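Signal recognition particle receptor subunit beta (Mus musculus, PDB 2FH5) binds GTP and, as part of the signal recognition particle receptor, ensures correct targeting of nascent secretory proteins to the endoplasmic reticulum membrane. Local coordinates at residues D60-H64 and E65-F69; K134-Q137 and Q138-K142; K142-N145 and T146-V149. One frame throughout, in Å; residues are numbered along the deposited sequence.

Contact 1 (D60-H64 and E65-F69); sequences DLPGH and ESLRF. With GTP (guanosine-5'-triphosphate), chain D.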
loop_
_atom_site.group_PDB
_atom_site.type_symbol
_atom_site.label_atom_id
_atom_site.label_comp_id
_atom_site.label_asym_id
_atom_site.label_seq_id
_atom_site.Cartn_x
_atom_site.Cartn_y
_atom_site.Cartn_z
ATOM N N ASP B 60 -1.324 7.987 -2.592
ATOM C CA ASP B 60 -0.610 6.909 -1.910
ATOM C C ASP B 60 0.580 6.511 -2.764
ATOM O O ASP B 60 0.384 6.034 -3.858
ATOM C CB ASP B 60 -1.596 5.735 -1.724
ATOM C CG ASP B 60 -0.924 4.408 -1.291
ATOM O OD1 ASP B 60 0.058 4.427 -0.521
ATOM O OD2 ASP B 60 -1.411 3.321 -1.720
ATOM N N LEU B 61 1.805 6.692 -2.278
ATOM C CA LEU B 61 3.000 6.337 -3.079
ATOM C C LEU B 61 3.681 5.039 -2.648
ATOM O O LEU B 61 3.915 4.813 -1.478
ATOM C CB LEU B 61 4.038 7.481 -3.069
ATOM C CG LEU B 61 3.599 8.867 -3.599
ATOM C CD1 LEU B 61 4.764 9.848 -3.601
ATOM C CD2 LEU B 61 3.056 8.729 -5.017
ATOM N N PRO B 62 4.008 4.163 -3.610
ATOM C CA PRO B 62 4.664 2.891 -3.301
ATOM C C PRO B 62 5.945 3.086 -2.480
ATOM O O PRO B 62 6.735 3.979 -2.760
ATOM C CB PRO B 62 4.979 2.318 -4.682
ATOM C CG PRO B 62 4.028 2.970 -5.584
ATOM C CD PRO B 62 3.949 4.379 -5.063
ATOM N N GLY B 63 6.167 2.236 -1.488
ATOM C CA GLY B 63 7.365 2.369 -0.694
ATOM C C GLY B 63 8.572 1.603 -1.211
ATOM O O GLY B 63 9.692 1.779 -0.708
ATOM N N HIS B 64 8.367 0.752 -2.210
ATOM C CA HIS B 64 9.488 -0.007 -2.726
ATOM C C HIS B 64 10.649 0.912 -3.161
ATOM O O HIS B 64 10.435 1.944 -3.785
ATOM C CB HIS B 64 9.048 -0.908 -3.881
ATOM C CG HIS B 64 9.967 -2.065 -4.098
ATOM N ND1 HIS B 64 10.926 -2.082 -5.089
ATOM C CD2 HIS B 64 10.175 -3.183 -3.357
ATOM C CE1 HIS B 64 11.689 -3.152 -4.947
ATOM N NE2 HIS B 64 11.256 -3.836 -3.902
ATOM N N GLU B 65 11.869 0.529 -2.790
ATOM C CA GLU B 65 13.096 1.274 -3.112
ATOM C C GLU B 65 13.211 1.640 -4.584
ATOM O O GLU B 65 13.610 2.740 -4.914
ATOM C CB GLU B 65 14.325 0.445 -2.703
ATOM C CG GLU B 65 14.021 -1.085 -2.496
ATOM C CD GLU B 65 13.360 -1.417 -1.124
ATOM O OE1 GLU B 65 14.012 -1.211 -0.064
ATOM O OE2 GLU B 65 12.197 -1.887 -1.096
ATOM N N SER B 66 12.847 0.720 -5.469
ATOM C CA SER B 66 12.942 0.956 -6.899
ATOM C C SER B 66 11.935 1.949 -7.423
ATOM O O SER B 66 12.019 2.337 -8.582
ATOM C CB SER B 66 12.766 -0.350 -7.688
ATOM O OG SER B 66 11.387 -0.703 -7.808
ATOM N N LEU B 67 10.989 2.372 -6.594
ATOM C CA LEU B 67 9.958 3.315 -7.049
ATOM C C LEU B 67 9.739 4.530 -6.170
ATOM O O LEU B 67 9.145 5.499 -6.607
ATOM C CB LEU B 67 8.609 2.614 -7.114
ATOM C CG LEU B 67 8.330 1.397 -7.973
ATOM C CD1 LEU B 67 7.001 0.787 -7.530
ATOM C CD2 LEU B 67 8.282 1.822 -9.441
ATOM N N ARG B 68 10.190 4.476 -4.926
ATOM C CA ARG B 68 9.908 5.560 -4.005
ATOM C C ARG B 68 10.324 6.950 -4.447
ATOM O O ARG B 68 9.512 7.875 -4.390
ATOM C CB ARG B 68 10.476 5.245 -2.608
ATOM C CG ARG B 68 11.988 5.232 -2.540
ATOM C CD ARG B 68 12.483 5.017 -1.130
ATOM N NE ARG B 68 12.004 3.756 -0.604
ATOM C CZ ARG B 68 12.657 3.023 0.284
ATOM N NH1 ARG B 68 13.831 3.434 0.743
ATOM N NH2 ARG B 68 12.124 1.884 0.715
ATOM N N PHE B 69 11.564 7.109 -4.900
ATOM C CA PHE B 69 12.040 8.438 -5.309
ATOM C C PHE B 69 11.560 8.864 -6.680
ATOM O O PHE B 69 11.242 10.029 -6.896
ATOM C CB PHE B 69 13.562 8.497 -5.238
ATOM C CG PHE B 69 14.090 8.169 -3.889
ATOM C CD1 PHE B 69 13.769 8.976 -2.792
ATOM C CD2 PHE B 69 14.848 7.018 -3.686
ATOM C CE1 PHE B 69 14.192 8.638 -1.503
ATOM C CE2 PHE B 69 15.282 6.663 -2.400
ATOM C CZ PHE B 69 14.952 7.477 -1.307
HETATM P PG GTP D . 3.781 -0.675 0.226
HETATM O O1G GTP D . 4.673 -1.807 0.060
HETATM O O2G GTP D . 2.663 -0.658 -0.765
HETATM O O3G GTP D . 4.572 0.651 0.207
HETATM O O3B GTP D . 3.091 -0.966 1.781
HETATM P PB GTP D . 2.052 -0.093 2.490
HETATM O O1B GTP D . 2.726 0.925 3.350
HETATM O O2B GTP D . 1.037 0.545 1.562
HETATM O O3A GTP D . 1.407 -1.198 3.447
HETATM P PA GTP D . -0.093 -1.656 3.583
HETATM O O1A GTP D . -0.990 -0.553 3.733
HETATM O O2A GTP D . -0.468 -2.555 2.438
HETATM O "O5'" GTP D . 0.047 -2.397 4.976
HETATM C "C5'" GTP D . 0.891 -3.533 5.050
HETATM C "C4'" GTP D . 0.297 -4.539 6.035
HETATM O "O4'" GTP D . 0.181 -3.965 7.355
HETATM C "C3'" GTP D . -1.123 -4.996 5.685
HETATM O "O3'" GTP D . -1.296 -6.414 5.966
HETATM C "C2'" GTP D . -1.984 -4.133 6.562
HETATM O "O2'" GTP D . -3.332 -4.605 6.766
HETATM C "C1'" GTP D . -1.159 -3.988 7.841
HETATM N N9 GTP D . -1.363 -2.741 8.556
HETATM C C8 GTP D . -1.370 -1.456 8.001
HETATM N N7 GTP D . -1.579 -0.544 8.946
HETATM C C5 GTP D . -1.712 -1.248 10.163
HETATM C C6 GTP D . -1.936 -0.853 11.494
HETATM O O6 GTP D . -2.073 0.261 11.963
HETATM N N1 GTP D . -2.019 -1.878 12.475
HETATM C C2 GTP D . -1.892 -3.221 12.173
HETATM N N2 GTP D . -2.004 -4.139 13.173
HETATM N N3 GTP D . -1.667 -3.595 10.885
HETATM C C4 GTP D . -1.585 -2.615 9.902
#

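Contact 2 (K134-Q137 and Q138-K142); sequences KLIQ and QQLEK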
loop_
_atom_site.group_PDB
_atom_site.type_symbol
_atom_site.label_atom_id
_atom_site.label_comp_id
_atom_site.label_asym_id
_atom_site.label_seq_id
_atom_site.Cartn_x
_atom_site.Cartn_y
_atom_site.Cartn_z
ATOM N N LYS B 134 6.805 9.811 20.609
ATOM C CA LYS B 134 7.824 10.572 21.316
ATOM C C LYS B 134 9.166 9.860 21.144
ATOM O O LYS B 134 10.163 10.475 20.751
ATOM C CB LYS B 134 7.433 10.693 22.795
ATOM C CG LYS B 134 8.388 11.482 23.679
ATOM C CD LYS B 134 7.705 11.798 25.020
ATOM C CE LYS B 134 8.661 12.394 26.045
ATOM N NZ LYS B 134 9.707 11.423 26.483
ATOM N N LEU B 135 9.191 8.559 21.408
ATOM C CA LEU B 135 10.427 7.792 21.254
ATOM C C LEU B 135 10.909 7.705 19.794
ATOM O O LEU B 135 12.114 7.677 19.517
ATOM C CB LEU B 135 10.252 6.384 21.808
ATOM C CG LEU B 135 11.462 5.452 21.628
ATOM C CD1 LEU B 135 12.712 6.018 22.282
ATOM C CD2 LEU B 135 11.122 4.105 22.251
ATOM N N ILE B 136 9.974 7.668 18.855
ATOM C CA ILE B 136 10.370 7.587 17.457
ATOM C C ILE B 136 11.023 8.907 17.043
ATOM O O ILE B 136 12.027 8.905 16.319
ATOM C CB ILE B 136 9.147 7.223 16.576
ATOM C CG1 ILE B 136 8.881 5.723 16.735
ATOM C CG2 ILE B 136 9.376 7.612 15.106
ATOM C CD1 ILE B 136 7.536 5.295 16.229
ATOM N N GLN B 137 10.476 10.025 17.520
ATOM C CA GLN B 137 11.055 11.321 17.200
ATOM C C GLN B 137 12.478 11.409 17.743
ATOM O O GLN B 137 13.395 11.856 17.045
ATOM C CB GLN B 137 10.259 12.466 17.806
ATOM C CG GLN B 137 10.755 13.781 17.257
ATOM C CD GLN B 137 10.221 14.999 17.975
ATOM O OE1 GLN B 137 9.059 15.048 18.373
ATOM N NE2 GLN B 137 11.072 16.006 18.121
ATOM N N GLN B 138 12.652 10.975 18.987
ATOM C CA GLN B 138 13.959 11.012 19.620
ATOM C C GLN B 138 14.981 10.174 18.847
ATOM O O GLN B 138 16.056 10.675 18.515
ATOM C CB GLN B 138 13.867 10.539 21.081
ATOM C CG GLN B 138 15.216 10.109 21.676
ATOM C CD GLN B 138 15.145 9.739 23.161
ATOM O OE1 GLN B 138 14.135 9.203 23.638
ATOM N NE2 GLN B 138 16.233 10.010 23.893
ATOM N N GLN B 139 14.656 8.916 18.545
ATOM C CA GLN B 139 15.594 8.071 17.809
ATOM C C GLN B 139 15.838 8.558 16.373
ATOM O O GLN B 139 16.938 8.413 15.837
ATOM C CB GLN B 139 15.111 6.629 17.819
ATOM C CG GLN B 139 15.099 6.030 19.215
ATOM C CD GLN B 139 16.472 6.112 19.888
ATOM O OE1 GLN B 139 17.441 5.481 19.433
ATOM N NE2 GLN B 139 16.565 6.905 20.972
ATOM N N LEU B 140 14.835 9.149 15.741
ATOM C CA LEU B 140 15.061 9.657 14.393
ATOM C C LEU B 140 15.982 10.879 14.394
ATOM O O LEU B 140 16.787 11.046 13.472
ATOM C CB LEU B 140 13.750 10.025 13.720
ATOM C CG LEU B 140 13.019 8.825 13.156
ATOM C CD1 LEU B 140 11.615 9.262 12.817
ATOM C CD2 LEU B 140 13.797 8.280 11.943
ATOM N N GLU B 141 15.860 11.740 15.409
ATOM C CA GLU B 141 16.733 12.917 15.482
ATOM C C GLU B 141 18.173 12.445 15.675
ATOM O O GLU B 141 19.083 12.870 14.963
ATOM C CB GLU B 141 16.307 13.844 16.631
ATOM C CG GLU B 141 14.915 14.406 16.412
ATOM C CD GLU B 141 14.494 15.456 17.424
ATOM O OE1 GLU B 141 14.821 15.309 18.621
ATOM O OE2 GLU B 141 13.811 16.422 17.017
ATOM N N LYS B 142 18.366 11.539 16.625
ATOM C CA LYS B 142 19.691 11.008 16.888
ATOM C C LYS B 142 20.284 10.398 15.609
ATOM O O LYS B 142 21.459 10.568 15.315
ATOM C CB LYS B 142 19.600 9.972 18.011
ATOM C CG LYS B 142 20.824 9.069 18.155
ATOM C CD LYS B 142 20.649 8.052 19.292
ATOM C CE LYS B 142 21.868 7.121 19.394
ATOM N NZ LYS B 142 21.743 6.105 20.488
#

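Contact 3 (K142-N145 and T146-V149); sequences KELN and TLRV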
loop_
_atom_site.group_PDB
_atom_site.type_symbol
_atom_site.label_atom_id
_atom_site.label_comp_id
_atom_site.label_asym_id
_atom_site.label_seq_id
_atom_site.Cartn_x
_atom_site.Cartn_y
_atom_site.Cartn_z
ATOM N N LYS B 142 18.366 11.539 16.625
ATOM C CA LYS B 142 19.691 11.008 16.888
ATOM C C LYS B 142 20.284 10.398 15.609
ATOM O O LYS B 142 21.459 10.568 15.315
ATOM C CB LYS B 142 19.600 9.972 18.011
ATOM C CG LYS B 142 20.824 9.069 18.155
ATOM C CD LYS B 142 20.649 8.052 19.292
ATOM C CE LYS B 142 21.868 7.121 19.394
ATOM N NZ LYS B 142 21.743 6.105 20.488
ATOM N N GLU B 143 19.455 9.711 14.835
ATOM C CA GLU B 143 19.898 9.066 13.606
ATOM C C GLU B 143 20.146 10.035 12.435
ATOM O O GLU B 143 21.085 9.871 11.672
ATOM C CB GLU B 143 18.865 8.018 13.204
ATOM C CG GLU B 143 19.341 7.060 12.144
ATOM C CD GLU B 143 20.367 6.085 12.684
ATOM O OE1 GLU B 143 20.113 5.494 13.771
ATOM O OE2 GLU B 143 21.412 5.912 12.014
ATOM N N LEU B 144 19.294 11.037 12.266
ATOM C CA LEU B 144 19.511 11.986 11.179
ATOM C C LEU B 144 20.773 12.785 11.529
ATOM O O LEU B 144 21.513 13.246 10.657
ATOM C CB LEU B 144 18.301 12.904 11.053
ATOM C CG LEU B 144 17.001 12.209 10.615
ATOM C CD1 LEU B 144 15.815 13.099 10.879
ATOM C CD2 LEU B 144 17.093 11.866 9.153
ATOM N N ASN B 145 21.024 12.919 12.827
ATOM C CA ASN B 145 22.190 13.640 13.285
ATOM C C ASN B 145 23.465 12.995 12.815
ATOM O O ASN B 145 24.435 13.683 12.548
ATOM C CB ASN B 145 22.226 13.749 14.805
ATOM C CG ASN B 145 23.394 14.576 15.275
ATOM O OD1 ASN B 145 23.537 15.750 14.900
ATOM N ND2 ASN B 145 24.250 13.973 16.079
ATOM N N THR B 146 23.489 11.673 12.724
ATOM C CA THR B 146 24.700 11.007 12.239
ATOM C C THR B 146 24.712 11.001 10.723
ATOM O O THR B 146 25.757 11.168 10.113
ATOM C CB THR B 146 24.813 9.551 12.724
ATOM O OG1 THR B 146 24.952 9.534 14.145
ATOM C CG2 THR B 146 26.033 8.884 12.121
ATOM N N LEU B 147 23.542 10.824 10.120
ATOM C CA LEU B 147 23.438 10.788 8.663
ATOM C C LEU B 147 23.910 12.048 7.944
ATOM O O LEU B 147 24.502 11.943 6.880
ATOM C CB LEU B 147 22.000 10.492 8.218
ATOM C CG LEU B 147 21.568 9.043 8.035
ATOM C CD1 LEU B 147 20.105 9.036 7.687
ATOM C CD2 LEU B 147 22.395 8.371 6.920
ATOM N N ARG B 148 23.644 13.230 8.490
ATOM C CA ARG B 148 24.089 14.438 7.808
ATOM C C ARG B 148 25.608 14.547 7.770
ATOM O O ARG B 148 26.160 15.364 7.033
ATOM C CB ARG B 148 23.471 15.679 8.449
ATOM C CG ARG B 148 23.673 15.749 9.893
ATOM C CD ARG B 148 23.020 16.980 10.502
ATOM N NE ARG B 148 23.448 17.091 11.898
ATOM C CZ ARG B 148 23.360 18.194 12.623
ATOM N NH1 ARG B 148 22.853 19.288 12.085
ATOM N NH2 ARG B 148 23.786 18.192 13.880
ATOM N N VAL B 149 26.294 13.722 8.554
ATOM C CA VAL B 149 27.754 13.714 8.546
ATOM C C VAL B 149 28.250 12.562 7.659
ATOM O O VAL B 149 29.081 12.763 6.778
ATOM C CB VAL B 149 28.338 13.536 9.967
ATOM C CG1 VAL B 149 29.865 13.518 9.914
ATOM C CG2 VAL B 149 27.847 14.634 10.860
#

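Contact 1 (D60-H64 and E65-F69)
Arg68 reaches back to the carbonyl of Gly63 and grips one oxygen with two nitrogens. Arg68 NH2 lies 2.8 Å from Gly63 O, and Arg68 NE also donates to it. The oxygen sits in the guanidinium plane, at its edge. The side chain gets there because CG stands between the backbone N and the carbonyl carbon (chi1 68°) and the chain bends at chi3 (60°). Glu65 OE1 adds a long charge contact to the same NH2, from well out of that plane.

Two backbone amides share the carbonyl of His64: His64 O accepts from Leu67 N at 2.9 Å and from Arg68 N at 2.8 Å.

His64 ND1 and Ser66 OG share a hydrogen bond of 3.1 Å at the ring edge. Over one face lies Glu65, whose CG makes a CH-pi contact 4.1 Å from the centroid of the His64 ring, with OE2 also above that face, toward the rim. Apolar packing is small: Pro62 CB meets Leu67 CD1 at 3.8 Å.

This stretch meets the nucleotide through its backbone: Gly63 N donates to O3G of the GTP gamma-phosphate at 2.8 Å. This is the DxxG motif (switch II) of P-loop GTPases.

The segment links strand 55-60 to helix 65-75. Pro62 packs on Leu71 of that helix, Asp60 OD2 bonds Thr21 OG1 of helix 20-29, and Arg68 makes a cation-pi contact with Phe101 of helix 91-110.

Contact 2 (K134-Q137 and Q138-K142)
Gln137 and Glu141 meet one turn apart on helix 133-150, an alpha helix of the P-loop GTPase fold. Four i to i+4 backbone bonds join 134-137 to 138-142, from Gln138 N to Lys134 O on to Glu141 N to Gln137 O.

The side chains follow the same spacing. Ile136 and Leu140 lie side by side and point the same way, with Ile136 CG2 3.6 Å from Leu140 CD1. Both residues are buried against helix 91-110, where Ile136 touches Phe91 and Leu140 touches Val98 and Ala99.

Leu135 and Gln139 also run side by side. Gln139 bends at chi2, and its CG comes 3.9 Å from Leu135 CD1. Gln138 stays extended and crosses Leu135 at a slant, its OE1 3.7 Å from the same Leu135 CD1.

On another side of the helix Gln137 CG is anti to the backbone N (chi1 -170°), while Glu141 CG lies beside its backbone N (chi1 -63°). With these torsions the two extended chains cross obliquely and meet at their ends. Glu141 OE2 has a second donor, the backbone N of Phe177, in a loop that Gln137 also touches. With an alanine at Glu141, Phe177 N and the Gln137 amide would probably lose their shared acceptor, and the Gln137 end would be freer to turn.

The carboxylate and amide planes stand 84° apart: Gln137 NE2 donates within its own amide plane to Glu141 OE2, 3.0 Å away, and meets it from above the carboxylate plane.

Contact 3 (K142-N145 and T146-V149)
Asn145 OD1 takes a hydrogen bond from Arg148 NH2 at 2.7 Å. The nitrogen lies almost on the line of the Asn145 CG-OD1 bond, yet OD1 is tilted from the guanidinium plane. Arg148 NE adds a weak bond to Asn145 OD1 at 3.3 Å. A third donor comes from the following loop, the backbone N of Phe175. One amide oxygen thus serves the helix and the loop together.

Asn145 turns its amide toward Arg148 by placing CG anti to the backbone N (chi1 -176°). Arg148 sets CG between its own backbone N and carbonyl carbon (chi1 53°), and from there the chain runs extended to NE. The amide and guanidinium planes are 50° apart.

The rest of the guanidinium group is tied to backbone carbonyls of the same loop: NH2 also donates to Lys173 O, and NH1 to Leu168 O and Lys170 O. These bonds probably fix the rotation of the group.

The main chain is held less evenly. Leu147 N donates to Glu143 O at 3.1 Å, and Arg148 N to Leu144 O at 3.0 Å. Thr146 N makes two weak bonds back to 142-145, to Lys142 O and Glu143 O. Val149 N bonds back to Thr146 O, three residues earlier.

On the buried side the contact is apolar. Leu144 CD2 and Leu147 CD1 approach to 4.4 Å. Leu144 packs on Tyr103 and Leu106 of helix 91-110, and Leu147 on Ala99.

This is the C-terminal part of an amphipathic alpha helix flanking the sheet of a P-loop GTPase, with one edge bonded to a loop.

Overall arrangement
Contact 1 belongs to the nucleotide site. Contacts 2 and 3 are successive parts of helix 133-150 and share Lys142; their centres are about 11 Å apart. The centre of contact 1 lies about 23 Å from the centres of both. Contacts 1 and 2 are partly buried, while contact 3 is at the surface. Helix 91-110 is a common neighbour of all three. Contact 1 is polar and irregular, built on carbonyls and a phosphate. Contact 2 joins an apolar face to a glutamine-glutamate pair. Contact 3 uses an asparagine-arginine pair. Both pairs also bind backbone groups of the residues leading up to strand 184-188, so one side of the helix is bonded to this loop.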